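Local coordinates for COG0546: Predicted phosphatases (Streptococcus pneumoniae, PDB 2AH5), which probably acts as a phosphatase of the haloacid dehalogenase-like hydrolase family, although its substrate and exact function are unknown, at residues 5-10 with 100-105; 94-99 with 204-209; 128-133 with 144-149; 156-161 with 174-179. All coordinates share one frame; numbering follows the deposited sequence.

Contacts 1 and 4 are buried pairings of neighbouring strands in one parallel sheet, and strands 6-9 and 157-161 lie side by side, so Phe8 O reaches Ile160 N from one contact to the other. Contact 3, a surface contact, lies at the sheet's edge: strand 128-132 borders strand 102-106 of contact 1, while its helix covers Phe8. Contact 2, buried but with exposed Glu95 at its margin, joins two helices across the other face, over Ile7 and Ile158. Backbone hydrogen bonds and aliphatic or aromatic side chains hold contacts 1 and 4; carbon-to-carbon packing, with no hydrogen bond, bridges contact 2; contact 3 pairs the packing of one tyrosine ring with a separate water bridge between polar groups.

Contact 1 (5-10 with 100-105); sequences TAIFFD and YPLYIT
Ile7 lays its CD1 methyl over one face of the Tyr100 ring, 4.0 Å from the ring centroid and displaced toward the rim. With CG1 anti to the carbonyl carbon (chi1 -55°), the branch swings back toward segment 100-105. On the same side of the sheet Leu102 CD2 packs 3.9 Å from Ile7 CB and also meets the edge of the Phe9 ring at CE1. The opposite side carries Phe8 and Tyr103, whose rings are turned 87° apart yet approach obliquely, Phe8 CE1 lying 3.6 Å from Tyr103 CD2. Thr105 adds its CG2 methyl off-centre against the Phe8 ring; its OG1, 3.6 Å from Phe8 CB, is buried without a polar partner.

Between these layers run four backbone hydrogen bonds: Ile7 N to Pro101 O, Tyr103 N to Ile7 O, Phe9 N to Tyr103 O (2.8 Å) and Thr105 N to Phe9 O. Ile7 and Phe9 each give and receive one. Beyond Phe9, Asp10 leaves the strand close to Asp162 and Asp166. Its place at the strand end fits the DxDx(T/V) signature of the haloacid dehalogenase family, set in the central parallel strands of a Rossmann-like fold.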
loop_
_atom_site.group_PDB
_atom_site.type_symbol
_atom_site.label_atom_id
_atom_site.label_comp_id
_atom_site.label_asym_id
_atom_site.label_seq_id
_atom_site.Cartn_x
_atom_site.Cartn_y
_atom_site.Cartn_z
ATOM N N THR A 5 17.800 -8.623 5.545
ATOM C CA THR A 5 17.465 -9.069 6.904
ATOM C C THR A 5 16.064 -8.634 7.374
ATOM O O THR A 5 15.612 -9.044 8.449
ATOM C CB THR A 5 18.480 -8.587 7.966
ATOM O OG1 THR A 5 18.408 -7.161 8.091
ATOM C CG2 THR A 5 19.916 -8.999 7.615
ATOM N N ALA A 6 15.384 -7.818 6.570
ATOM C CA ALA A 6 14.102 -7.229 6.952
ATOM C C ALA A 6 13.237 -7.069 5.704
ATOM O O ALA A 6 13.740 -6.746 4.621
ATOM C CB ALA A 6 14.318 -5.895 7.609
ATOM N N ILE A 7 11.950 -7.325 5.863
ATOM C CA ILE A 7 11.021 -7.277 4.741
ATOM C C ILE A 7 9.913 -6.246 5.002
ATOM O O ILE A 7 9.253 -6.290 6.055
ATOM C CB ILE A 7 10.401 -8.663 4.445
ATOM C CG1 ILE A 7 11.495 -9.729 4.213
ATOM C CG2 ILE A 7 9.455 -8.552 3.253
ATOM C CD1 ILE A 7 10.941 -11.133 3.853
ATOM N N PHE A 8 9.756 -5.295 4.066
ATOM C CA PHE A 8 8.734 -4.236 4.151
ATOM C C PHE A 8 7.573 -4.576 3.203
ATOM O O PHE A 8 7.806 -4.986 2.067
ATOM C CB PHE A 8 9.301 -2.868 3.714
ATOM C CG PHE A 8 10.430 -2.342 4.572
ATOM C CD1 PHE A 8 10.758 -2.932 5.798
ATOM C CD2 PHE A 8 11.124 -1.193 4.164
ATOM C CE1 PHE A 8 11.791 -2.409 6.595
ATOM C CE2 PHE A 8 12.150 -0.652 4.966
ATOM C CZ PHE A 8 12.490 -1.259 6.166
ATOM N N PHE A 9 6.344 -4.313 3.636
ATOM C CA PHE A 9 5.174 -4.579 2.819
ATOM C C PHE A 9 4.354 -3.307 2.632
ATOM O O PHE A 9 4.154 -2.569 3.604
ATOM C CB PHE A 9 4.283 -5.569 3.532
ATOM C CG PHE A 9 4.806 -6.959 3.530
ATOM C CD1 PHE A 9 5.684 -7.365 4.511
ATOM C CD2 PHE A 9 4.397 -7.853 2.559
ATOM C CE1 PHE A 9 6.159 -8.673 4.525
ATOM C CE2 PHE A 9 4.858 -9.186 2.579
ATOM C CZ PHE A 9 5.741 -9.566 3.558
ATOM N N ASP A 10 3.890 -3.039 1.409
ATOM C CA ASP A 10 2.765 -2.096 1.215
ATOM C C ASP A 10 1.517 -2.801 1.811
ATOM O O ASP A 10 1.526 -4.012 1.999
ATOM C CB ASP A 10 2.542 -1.769 -0.285
ATOM C CG ASP A 10 1.780 -0.437 -0.505
ATOM O OD1 ASP A 10 1.276 0.176 0.468
ATOM O OD2 ASP A 10 1.682 0.013 -1.675
ATOM N N TYR A 100 12.110 -13.804 9.108
ATOM C CA TYR A 100 12.450 -12.379 9.018
ATOM C C TYR A 100 11.521 -11.525 9.863
ATOM O O TYR A 100 10.347 -11.840 9.985
ATOM C CB TYR A 100 12.254 -11.874 7.574
ATOM C CG TYR A 100 13.133 -12.512 6.530
ATOM C CD1 TYR A 100 14.383 -11.988 6.251
ATOM C CD2 TYR A 100 12.698 -13.633 5.817
ATOM C CE1 TYR A 100 15.216 -12.564 5.272
ATOM C CE2 TYR A 100 13.499 -14.216 4.847
ATOM C CZ TYR A 100 14.774 -13.668 4.586
ATOM O OH TYR A 100 15.604 -14.226 3.629
ATOM N N PRO A 101 12.041 -10.399 10.392
ATOM C CA PRO A 101 11.180 -9.379 10.963
ATOM C C PRO A 101 10.476 -8.722 9.764
ATOM O O PRO A 101 11.138 -8.480 8.752
ATOM C CB PRO A 101 12.170 -8.411 11.630
ATOM C CG PRO A 101 13.428 -8.532 10.824
ATOM C CD PRO A 101 13.468 -10.006 10.400
ATOM N N LEU A 102 9.169 -8.509 9.872
ATOM C CA LEU A 102 8.342 -7.882 8.846
ATOM C C LEU A 102 7.806 -6.537 9.309
ATOM O O LEU A 102 7.472 -6.376 10.515
ATOM C CB LEU A 102 7.129 -8.755 8.552
ATOM C CG LEU A 102 7.351 -10.245 8.317
ATOM C CD1 LEU A 102 6.036 -10.924 8.021
ATOM C CD2 LEU A 102 8.385 -10.483 7.206
ATOM N N TYR A 103 7.695 -5.599 8.364
ATOM C CA TYR A 103 7.196 -4.242 8.654
ATOM C C TYR A 103 6.194 -3.834 7.597
ATOM O O TYR A 103 6.332 -4.194 6.404
ATOM C CB TYR A 103 8.358 -3.230 8.658
ATOM C CG TYR A 103 9.411 -3.628 9.649
ATOM C CD1 TYR A 103 9.266 -3.295 10.995
ATOM C CD2 TYR A 103 10.495 -4.425 9.260
ATOM C CE1 TYR A 103 10.206 -3.691 11.933
ATOM C CE2 TYR A 103 11.472 -4.813 10.199
ATOM C CZ TYR A 103 11.302 -4.443 11.528
ATOM O OH TYR A 103 12.227 -4.816 12.468
ATOM N N ILE A 104 5.172 -3.095 8.017
ATOM C CA ILE A 104 4.381 -2.399 7.021
ATOM C C ILE A 104 4.937 -0.985 6.800
ATOM O O ILE A 104 5.224 -0.248 7.769
ATOM C CB ILE A 104 2.894 -2.367 7.419
ATOM C CG1 ILE A 104 2.308 -3.771 7.257
ATOM C CG2 ILE A 104 2.126 -1.384 6.569
ATOM C CD1 ILE A 104 1.038 -3.991 8.055
ATOM N N THR A 105 5.033 -0.615 5.518
ATOM C CA THR A 105 5.418 0.750 5.062
ATOM C C THR A 105 4.384 1.259 4.045
ATOM O O THR A 105 4.382 0.841 2.888
ATOM C CB THR A 105 6.816 0.776 4.426
ATOM O OG1 THR A 105 6.898 -0.222 3.391
ATOM C CG2 THR A 105 7.859 0.529 5.441
#

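Contact 2 (94-99 with 204-209); sequences EELSSS and EVLAYF
Leu96 and Leu206 meet with nearly matching side-chain conformations. Each has CG anti to its carbonyl carbon (chi1 -75° and -72°) and an extended second torsion, and the two chains pass at a slant, Leu206 CD2 coming 3.8 Å from Leu96 CG. That one methyl of Leu206 also touches Glu95, 3.8 Å from its CB, so it sits across two successive residues of the helix. Glu95 presents its aliphatic root here; beyond CG its chain bends at chi2, and the residue as a whole is exposed.

The two branches of Leu96 have different tasks. CD2 lies over a face of the Phe209 ring, 4.2 Å from the centroid, the two side chains being roughly at right angles, whereas CD1 makes a longer contact of 4.3 Å with Val205 CG1. Tyr208 CD2 covers the opposite face of the Phe209 ring, and Val205 CG1 stands at its edge, in plane. Helix 89-97 and the weakly bonded helix 204-208 are thereby joined on one side of the parallel sheet of this Rossmann-like fold: Leu96 rests on Ile7 and Phe9, and Phe209 on Ile7 and Ile158. Tyr100 meets Phe209 edge-to-face, tying the turn after helix 89-97 to the chain's C-terminal end.

No hydrogen bond crosses between the segments. Phe209 repeats the torsion of the two leucines, its CG lying beside the backbone N (chi1 -52°), and this turns the ring to meet Leu96 CD2. Just past its helix, the same residue keeps a weak backbone bond from its N to Leu206 O.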
loop_
_atom_site.group_PDB
_atom_site.type_symbol
_atom_site.label_atom_id
_atom_site.label_comp_id
_atom_site.label_asym_id
_atom_site.label_seq_id
_atom_site.Cartn_x
_atom_site.Cartn_y
_atom_site.Cartn_z
ATOM N N GLU A 94 2.917 -16.041 7.573
ATOM C CA GLU A 94 3.366 -17.084 8.518
ATOM C C GLU A 94 4.742 -17.586 8.099
ATOM O O GLU A 94 5.660 -17.698 8.918
ATOM C CB GLU A 94 2.378 -18.272 8.547
ATOM C CG GLU A 94 1.017 -18.016 9.119
ATOM C CD GLU A 94 0.078 -19.224 8.949
ATOM O OE1 GLU A 94 -0.111 -19.714 7.791
ATOM O OE2 GLU A 94 -0.509 -19.666 9.972
ATOM N N GLU A 95 4.911 -17.848 6.804
ATOM C CA GLU A 95 6.176 -18.373 6.302
ATOM C C GLU A 95 7.324 -17.374 6.414
ATOM O O GLU A 95 8.375 -17.706 6.964
ATOM C CB GLU A 95 6.012 -18.856 4.860
ATOM C CG GLU A 95 5.192 -20.144 4.739
ATOM C CD GLU A 95 5.819 -21.287 5.542
ATOM O OE1 GLU A 95 6.988 -21.621 5.261
ATOM O OE2 GLU A 95 5.157 -21.818 6.461
ATOM N N LEU A 96 7.123 -16.146 5.938
ATOM C CA LEU A 96 8.203 -15.138 5.991
ATOM C C LEU A 96 8.523 -14.710 7.427
ATOM O O LEU A 96 9.697 -14.617 7.777
ATOM C CB LEU A 96 7.882 -13.911 5.127
ATOM C CG LEU A 96 8.010 -14.061 3.615
ATOM C CD1 LEU A 96 7.459 -12.800 2.915
ATOM C CD2 LEU A 96 9.449 -14.299 3.170
ATOM N N SER A 97 7.487 -14.512 8.246
ATOM C CA SER A 97 7.665 -14.045 9.640
ATOM C C SER A 97 8.470 -15.012 10.497
ATOM O O SER A 97 9.097 -14.594 11.484
ATOM C CB SER A 97 6.316 -13.772 10.295
ATOM O OG SER A 97 5.642 -14.989 10.524
ATOM N N SER A 98 8.464 -16.298 10.123
ATOM C CA SER A 98 9.278 -17.284 10.820
ATOM C C SER A 98 10.781 -17.179 10.508
ATOM O O SER A 98 11.584 -17.789 11.205
ATOM C CB SER A 98 8.735 -18.712 10.619
ATOM O OG SER A 98 8.923 -19.168 9.294
ATOM N N SER A 99 11.167 -16.385 9.502
ATOM C CA SER A 99 12.580 -16.204 9.147
ATOM C C SER A 99 13.053 -14.745 9.121
ATOM O O SER A 99 14.259 -14.474 9.092
ATOM C CB SER A 99 12.874 -16.830 7.769
ATOM O OG SER A 99 12.584 -18.222 7.768
ATOM N N GLU A 204 4.633 -17.369 -4.699
ATOM C CA GLU A 204 5.769 -17.149 -5.584
ATOM C C GLU A 204 6.854 -16.221 -4.906
ATOM O O GLU A 204 8.050 -16.313 -5.180
ATOM C CB GLU A 204 5.234 -16.535 -6.853
ATOM C CG GLU A 204 6.179 -16.543 -7.989
ATOM C CD GLU A 204 5.544 -15.957 -9.239
ATOM O OE1 GLU A 204 4.339 -15.576 -9.209
ATOM O OE2 GLU A 204 6.283 -15.875 -10.230
ATOM N N VAL A 205 6.400 -15.377 -3.981
ATOM C CA VAL A 205 7.287 -14.439 -3.271
ATOM C C VAL A 205 8.373 -15.201 -2.509
ATOM O O VAL A 205 9.509 -14.755 -2.367
ATOM C CB VAL A 205 6.491 -13.549 -2.291
ATOM C CG1 VAL A 205 7.439 -12.745 -1.409
ATOM C CG2 VAL A 205 5.570 -12.573 -3.050
ATOM N N LEU A 206 7.999 -16.373 -2.017
ATOM C CA LEU A 206 8.816 -17.120 -1.067
ATOM C C LEU A 206 10.102 -17.606 -1.696
ATOM O O LEU A 206 11.125 -17.657 -1.036
ATOM C CB LEU A 206 8.019 -18.307 -0.547
ATOM C CG LEU A 206 6.900 -17.914 0.390
ATOM C CD1 LEU A 206 6.035 -19.150 0.639
ATOM C CD2 LEU A 206 7.474 -17.362 1.714
ATOM N N ALA A 207 10.031 -17.942 -2.984
ATOM C CA ALA A 207 11.170 -18.469 -3.745
ATOM C C ALA A 207 12.351 -17.505 -3.792
ATOM O O ALA A 207 13.508 -17.932 -3.850
ATOM C CB ALA A 207 10.723 -18.841 -5.173
ATOM N N TYR A 208 12.074 -16.194 -3.760
ATOM C CA TYR A 208 13.149 -15.222 -3.770
ATOM C C TYR A 208 14.055 -15.397 -2.575
ATOM O O TYR A 208 15.266 -15.245 -2.697
ATOM C CB TYR A 208 12.641 -13.773 -3.828
ATOM C CG TYR A 208 13.746 -12.760 -4.066
ATOM C CD1 TYR A 208 14.544 -12.829 -5.214
ATOM C CD2 TYR A 208 14.008 -11.745 -3.139
ATOM C CE1 TYR A 208 15.552 -11.901 -5.447
ATOM C CE2 TYR A 208 15.028 -10.809 -3.355
ATOM C CZ TYR A 208 15.794 -10.896 -4.511
ATOM O OH TYR A 208 16.801 -9.986 -4.771
ATOM N N PHE A 209 13.454 -15.735 -1.436
ATOM C CA PHE A 209 14.177 -15.894 -0.194
ATOM C C PHE A 209 14.688 -17.336 0.023
ATOM O O PHE A 209 15.094 -17.693 1.124
ATOM C CB PHE A 209 13.301 -15.380 0.962
ATOM C CG PHE A 209 12.780 -13.986 0.730
ATOM C CD1 PHE A 209 13.520 -12.873 1.138
ATOM C CD2 PHE A 209 11.568 -13.778 0.057
ATOM C CE1 PHE A 209 13.053 -11.570 0.910
ATOM C CE2 PHE A 209 11.091 -12.468 -0.180
ATOM C CZ PHE A 209 11.851 -11.362 0.241
#

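Contact 3 (128-133 with 144-149); sequences GIYGSS and HQALQT
Tyr130 packs its ring against the helix at buried Ala146, the close-packed part of the contact: Ala146 CA lies over one face, displaced toward the rim, and Ala146 CB is 4.0 Å from Tyr130 CD2. A hydrogen bond to His150 NE2, just past the helix, holds the hydroxyl end of the ring.

Exposed Thr149 and the partly exposed Gln145 and Ser133, with a water, form the open margin. Tyr130 OH comes 3.6 Å from Thr149 CG2, while Thr149 OG1 donates to Gln145 O at 2.8 Å; Thr149 N reaches the same oxygen from the other side of its plane. The packing is slacker around Gln145. With CG anti to the backbone N (chi1 -178°) and the rest of the chain extended, its amide crosses the Tyr130 ring at a slant, Gln145 NE2 standing 4.0 Å from Tyr130 CD1 and the two planes 56° apart. Gln145 OE1 and Ser133 OG are too far apart to bond, at 4.3 Å, and the water spans the distance: it donates to OE1 and to Gly131 O, and accepts from Ser133 OG at 2.7 Å.

Strand 128-132 is the outermost strand of the parallel sheet on this side, bonded through its backbone to strand 102-106, with helix 110-119 against Ile129. Helix 139-149 runs back at 146° to it and covers the sheet inward, Ala146 touching Thr105 and Phe8, and Leu147 touching Phe8.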
loop_
_atom_site.group_PDB
_atom_site.type_symbol
_atom_site.label_atom_id
_atom_site.label_comp_id
_atom_site.label_asym_id
_atom_site.label_seq_id
_atom_site.Cartn_x
_atom_site.Cartn_y
_atom_site.Cartn_z
ATOM N N GLY A 128 6.668 -3.712 13.206
ATOM C CA GLY A 128 6.417 -2.278 13.126
ATOM C C GLY A 128 5.445 -2.003 12.007
ATOM O O GLY A 128 5.428 -2.715 11.018
ATOM N N ILE A 129 4.626 -0.979 12.187
ATOM C CA ILE A 129 3.719 -0.532 11.164
ATOM C C ILE A 129 3.898 0.982 11.059
ATOM O O ILE A 129 3.673 1.722 12.036
ATOM C CB ILE A 129 2.247 -0.888 11.491
ATOM C CG1 ILE A 129 2.059 -2.409 11.606
ATOM C CG2 ILE A 129 1.275 -0.228 10.434
ATOM C CD1 ILE A 129 0.626 -2.838 11.863
ATOM N N TYR A 130 4.307 1.413 9.870
ATOM C CA TYR A 130 4.674 2.809 9.575
ATOM C C TYR A 130 3.794 3.328 8.443
ATOM O O TYR A 130 3.756 2.729 7.366
ATOM C CB TYR A 130 6.162 2.881 9.212
ATOM C CG TYR A 130 7.012 2.395 10.379
ATOM C CD1 TYR A 130 7.271 3.247 11.443
ATOM C CD2 TYR A 130 7.483 1.081 10.446
ATOM C CE1 TYR A 130 8.004 2.834 12.536
ATOM C CE2 TYR A 130 8.242 0.636 11.568
ATOM C CZ TYR A 130 8.482 1.541 12.605
ATOM O OH TYR A 130 9.218 1.226 13.741
ATOM N N GLY A 131 3.078 4.417 8.701
ATOM C CA GLY A 131 2.241 5.057 7.656
ATOM C C GLY A 131 2.612 6.536 7.531
ATOM O O GLY A 131 3.639 6.964 8.060
ATOM N N SER A 132 1.785 7.300 6.825
ATOM C CA SER A 132 2.093 8.694 6.561
ATOM C C SER A 132 1.865 9.523 7.826
ATOM O O SER A 132 1.012 9.186 8.653
ATOM C CB SER A 132 1.239 9.235 5.426
ATOM O OG SER A 132 -0.119 9.164 5.774
ATOM N N SER A 133 2.604 10.628 7.906
ATOM C CA SER A 133 2.706 11.475 9.115
ATOM C C SER A 133 3.444 12.740 8.692
ATOM O O SER A 133 3.850 12.856 7.524
ATOM C CB SER A 133 3.519 10.759 10.196
ATOM O OG SER A 133 4.918 10.724 9.889
ATOM N N HIS A 144 12.397 5.425 4.822
ATOM C CA HIS A 144 13.463 5.998 5.660
ATOM C C HIS A 144 13.193 5.815 7.152
ATOM O O HIS A 144 14.081 5.427 7.911
ATOM C CB HIS A 144 13.667 7.499 5.387
ATOM C CG HIS A 144 14.509 7.797 4.176
ATOM N ND1 HIS A 144 15.739 7.210 3.945
ATOM C CD2 HIS A 144 14.289 8.629 3.130
ATOM C CE1 HIS A 144 16.234 7.663 2.806
ATOM N NE2 HIS A 144 15.376 8.528 2.296
ATOM N N GLN A 145 11.979 6.139 7.575
ATOM C CA GLN A 145 11.621 6.004 8.976
ATOM C C GLN A 145 11.757 4.540 9.466
ATOM O O GLN A 145 12.336 4.289 10.542
ATOM C CB GLN A 145 10.215 6.528 9.207
ATOM C CG GLN A 145 9.828 6.443 10.676
ATOM C CD GLN A 145 8.479 7.025 10.989
ATOM O OE1 GLN A 145 7.753 7.486 10.097
ATOM N NE2 GLN A 145 8.135 7.030 12.287
ATOM N N ALA A 146 11.201 3.601 8.697
ATOM C CA ALA A 146 11.312 2.171 9.007
ATOM C C ALA A 146 12.781 1.740 9.140
ATOM O O ALA A 146 13.157 1.095 10.125
ATOM C CB ALA A 146 10.565 1.300 7.963
ATOM N N LEU A 147 13.611 2.115 8.169
ATOM C CA LEU A 147 15.021 1.717 8.166
ATOM C C LEU A 147 15.781 2.285 9.369
ATOM O O LEU A 147 16.428 1.533 10.124
ATOM C CB LEU A 147 15.711 2.160 6.876
ATOM C CG LEU A 147 15.406 1.481 5.534
ATOM C CD1 LEU A 147 16.018 2.335 4.465
ATOM C CD2 LEU A 147 15.991 0.073 5.508
ATOM N N GLN A 148 15.672 3.602 9.557
ATOM C CA GLN A 148 16.355 4.275 10.663
ATOM C C GLN A 148 15.901 3.800 12.047
ATOM O O GLN A 148 16.739 3.493 12.892
ATOM C CB GLN A 148 16.265 5.792 10.506
ATOM C CG GLN A 148 16.954 6.233 9.221
ATOM C CD GLN A 148 16.838 7.713 8.944
ATOM O OE1 GLN A 148 16.526 8.513 9.835
ATOM N NE2 GLN A 148 17.096 8.089 7.697
ATOM N N THR A 149 14.592 3.669 12.254
ATOM C CA THR A 149 14.084 3.238 13.555
ATOM C C THR A 149 14.599 1.842 13.925
ATOM O O THR A 149 14.835 1.572 15.100
ATOM C CB THR A 149 12.547 3.313 13.643
ATOM O OG1 THR A 149 12.151 4.647 13.325
ATOM C CG2 THR A 149 12.097 3.036 15.056
HETATM O O HOH W 1 5.266 8.030 9.988
#

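Contact 4 (156-161 with 174-179); sequences QAIIIG and GIQKLA
The carboxamide of Gln176 is the flat side-chain group on this pair of strands, and its OE1 lies 3.9 Å from Ile158 CD1 and accepts a hydrogen bond from the hydroxyl of Tyr208 in the C-terminal helix. At its other end NE2 gives a weak bond to a water that stands 2.6 Å from Ala157 O. The flat peptide groups are approached unevenly. Ile159 N sits above the carbonyl plane of Gln176, 36° out of it, whereas Leu178 N meets Ile159 O nearly head-on at 2.8 Å. Gln176 N to Ala157 O and Gly161 N to Leu178 O complete four backbone bonds between parallel strands.

These are the two strands of a beta-alpha-beta crossover, linked through helix 164-173, in the Rossmann-like sheet of the haloacid dehalogenase family. Gly174, just past that helix, has a positive phi of 82°, and the chain then enters the second strand.

On one side of the sheet Ile158 CG1 is 3.7 Å from Gln176 CB, and Ile158 CD1 reaches on to Leu178 CB at 4.0 Å. On the other, Ile175 holds CG1 between its backbone N and carbonyl carbon (chi1 65°), which brings CD1 within 3.7 Å of Ile159 CB, as its CG2 packs on Ala157 CB. Helix 139-149 covers this side through Ile143 and Leu147, and Lys177 NZ bonds to Gln194 O and Tyr193 O.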
loop_
_atom_site.group_PDB
_atom_site.type_symbol
_atom_site.label_atom_id
_atom_site.label_comp_id
_atom_site.label_asym_id
_atom_site.label_seq_id
_atom_site.Cartn_x
_atom_site.Cartn_y
_atom_site.Cartn_z
ATOM N N GLN A 156 19.869 -3.956 3.422
ATOM C CA GLN A 156 19.301 -5.028 4.216
ATOM C C GLN A 156 17.775 -5.144 4.107
ATOM O O GLN A 156 17.194 -6.026 4.754
ATOM C CB GLN A 156 19.612 -4.845 5.701
ATOM C CG GLN A 156 21.057 -4.912 6.124
ATOM C CD GLN A 156 21.138 -4.588 7.613
ATOM O OE1 GLN A 156 21.379 -3.445 7.984
ATOM N NE2 GLN A 156 20.832 -5.570 8.460
ATOM N N ALA A 157 17.125 -4.251 3.345
ATOM C CA ALA A 157 15.666 -4.297 3.240
ATOM C C ALA A 157 15.173 -4.522 1.794
ATOM O O ALA A 157 15.907 -4.292 0.822
ATOM C CB ALA A 157 15.043 -3.028 3.833
ATOM N N ILE A 158 13.925 -4.966 1.682
ATOM C CA ILE A 158 13.241 -5.088 0.396
ATOM C C ILE A 158 11.804 -4.678 0.664
ATOM O O ILE A 158 11.280 -4.931 1.751
ATOM C CB ILE A 158 13.356 -6.543 -0.192
ATOM C CG1 ILE A 158 12.693 -6.668 -1.584
ATOM C CG2 ILE A 158 12.818 -7.611 0.760
ATOM C CD1 ILE A 158 13.226 -7.904 -2.361
ATOM N N ILE A 159 11.177 -4.001 -0.292
ATOM C CA ILE A 159 9.732 -3.715 -0.188
ATOM C C ILE A 159 8.970 -4.595 -1.183
ATOM O O ILE A 159 9.386 -4.767 -2.359
ATOM C CB ILE A 159 9.413 -2.210 -0.369
ATOM C CG1 ILE A 159 7.929 -1.929 -0.096
ATOM C CG2 ILE A 159 9.875 -1.710 -1.780
ATOM C CD1 ILE A 159 7.612 -0.435 0.044
ATOM N N ILE A 160 7.887 -5.190 -0.686
ATOM C CA ILE A 160 6.971 -5.974 -1.482
ATOM C C ILE A 160 5.791 -5.050 -1.732
ATOM O O ILE A 160 5.113 -4.637 -0.779
ATOM C CB ILE A 160 6.543 -7.252 -0.687
ATOM C CG1 ILE A 160 7.810 -8.087 -0.368
ATOM C CG2 ILE A 160 5.391 -8.020 -1.423
ATOM C CD1 ILE A 160 7.600 -9.489 0.251
ATOM N N GLY A 161 5.571 -4.692 -2.996
ATOM C CA GLY A 161 4.557 -3.689 -3.318
ATOM C C GLY A 161 3.944 -3.812 -4.698
ATOM O O GLY A 161 4.512 -4.483 -5.574
ATOM N N GLY A 174 17.243 3.296 -1.820
ATOM C CA GLY A 174 18.259 2.259 -1.987
ATOM C C GLY A 174 17.909 0.846 -1.510
ATOM O O GLY A 174 18.786 -0.007 -1.397
ATOM N N ILE A 175 16.637 0.574 -1.231
ATOM C CA ILE A 175 16.279 -0.801 -0.818
ATOM C C ILE A 175 15.884 -1.595 -2.063
ATOM O O ILE A 175 15.619 -1.014 -3.125
ATOM C CB ILE A 175 15.129 -0.843 0.234
ATOM C CG1 ILE A 175 13.821 -0.322 -0.371
ATOM C CG2 ILE A 175 15.494 -0.019 1.509
ATOM C CD1 ILE A 175 12.587 -0.577 0.493
ATOM N N GLN A 176 15.835 -2.915 -1.950
ATOM C CA GLN A 176 15.413 -3.713 -3.093
ATOM C C GLN A 176 13.882 -3.596 -3.264
ATOM O O GLN A 176 13.177 -3.155 -2.354
ATOM C CB GLN A 176 15.816 -5.159 -2.908
ATOM C CG GLN A 176 17.319 -5.446 -3.149
ATOM C CD GLN A 176 17.609 -6.912 -3.069
ATOM O OE1 GLN A 176 16.873 -7.727 -3.633
ATOM N NE2 GLN A 176 18.665 -7.275 -2.344
ATOM N N LYS A 177 13.392 -3.979 -4.441
ATOM C CA LYS A 177 11.962 -3.860 -4.785
ATOM C C LYS A 177 11.484 -5.161 -5.394
ATOM O O LYS A 177 12.107 -5.697 -6.331
ATOM C CB LYS A 177 11.679 -2.656 -5.715
ATOM C CG LYS A 177 12.877 -2.199 -6.568
ATOM C CD LYS A 177 12.480 -1.160 -7.619
ATOM C CE LYS A 177 13.663 -0.329 -8.097
ATOM N NZ LYS A 177 14.662 -1.122 -8.907
ATOM N N LEU A 178 10.395 -5.669 -4.822
ATOM C CA LEU A 178 9.747 -6.876 -5.295
ATOM C C LEU A 178 8.331 -6.510 -5.746
ATOM O O LEU A 178 7.467 -6.149 -4.910
ATOM C CB LEU A 178 9.703 -7.921 -4.181
ATOM C CG LEU A 178 9.372 -9.373 -4.597
ATOM C CD1 LEU A 178 9.871 -10.329 -3.534
ATOM C CD2 LEU A 178 7.899 -9.610 -4.904
ATOM N N ALA A 179 8.101 -6.572 -7.058
ATOM C CA ALA A 179 6.808 -6.171 -7.628
ATOM C C ALA A 179 5.797 -7.306 -7.524
ATOM O O ALA A 179 6.120 -8.452 -7.818
ATOM C CB ALA A 179 6.954 -5.749 -9.119
HETATM O O HOH W 2 18.312 -4.789 -0.155
#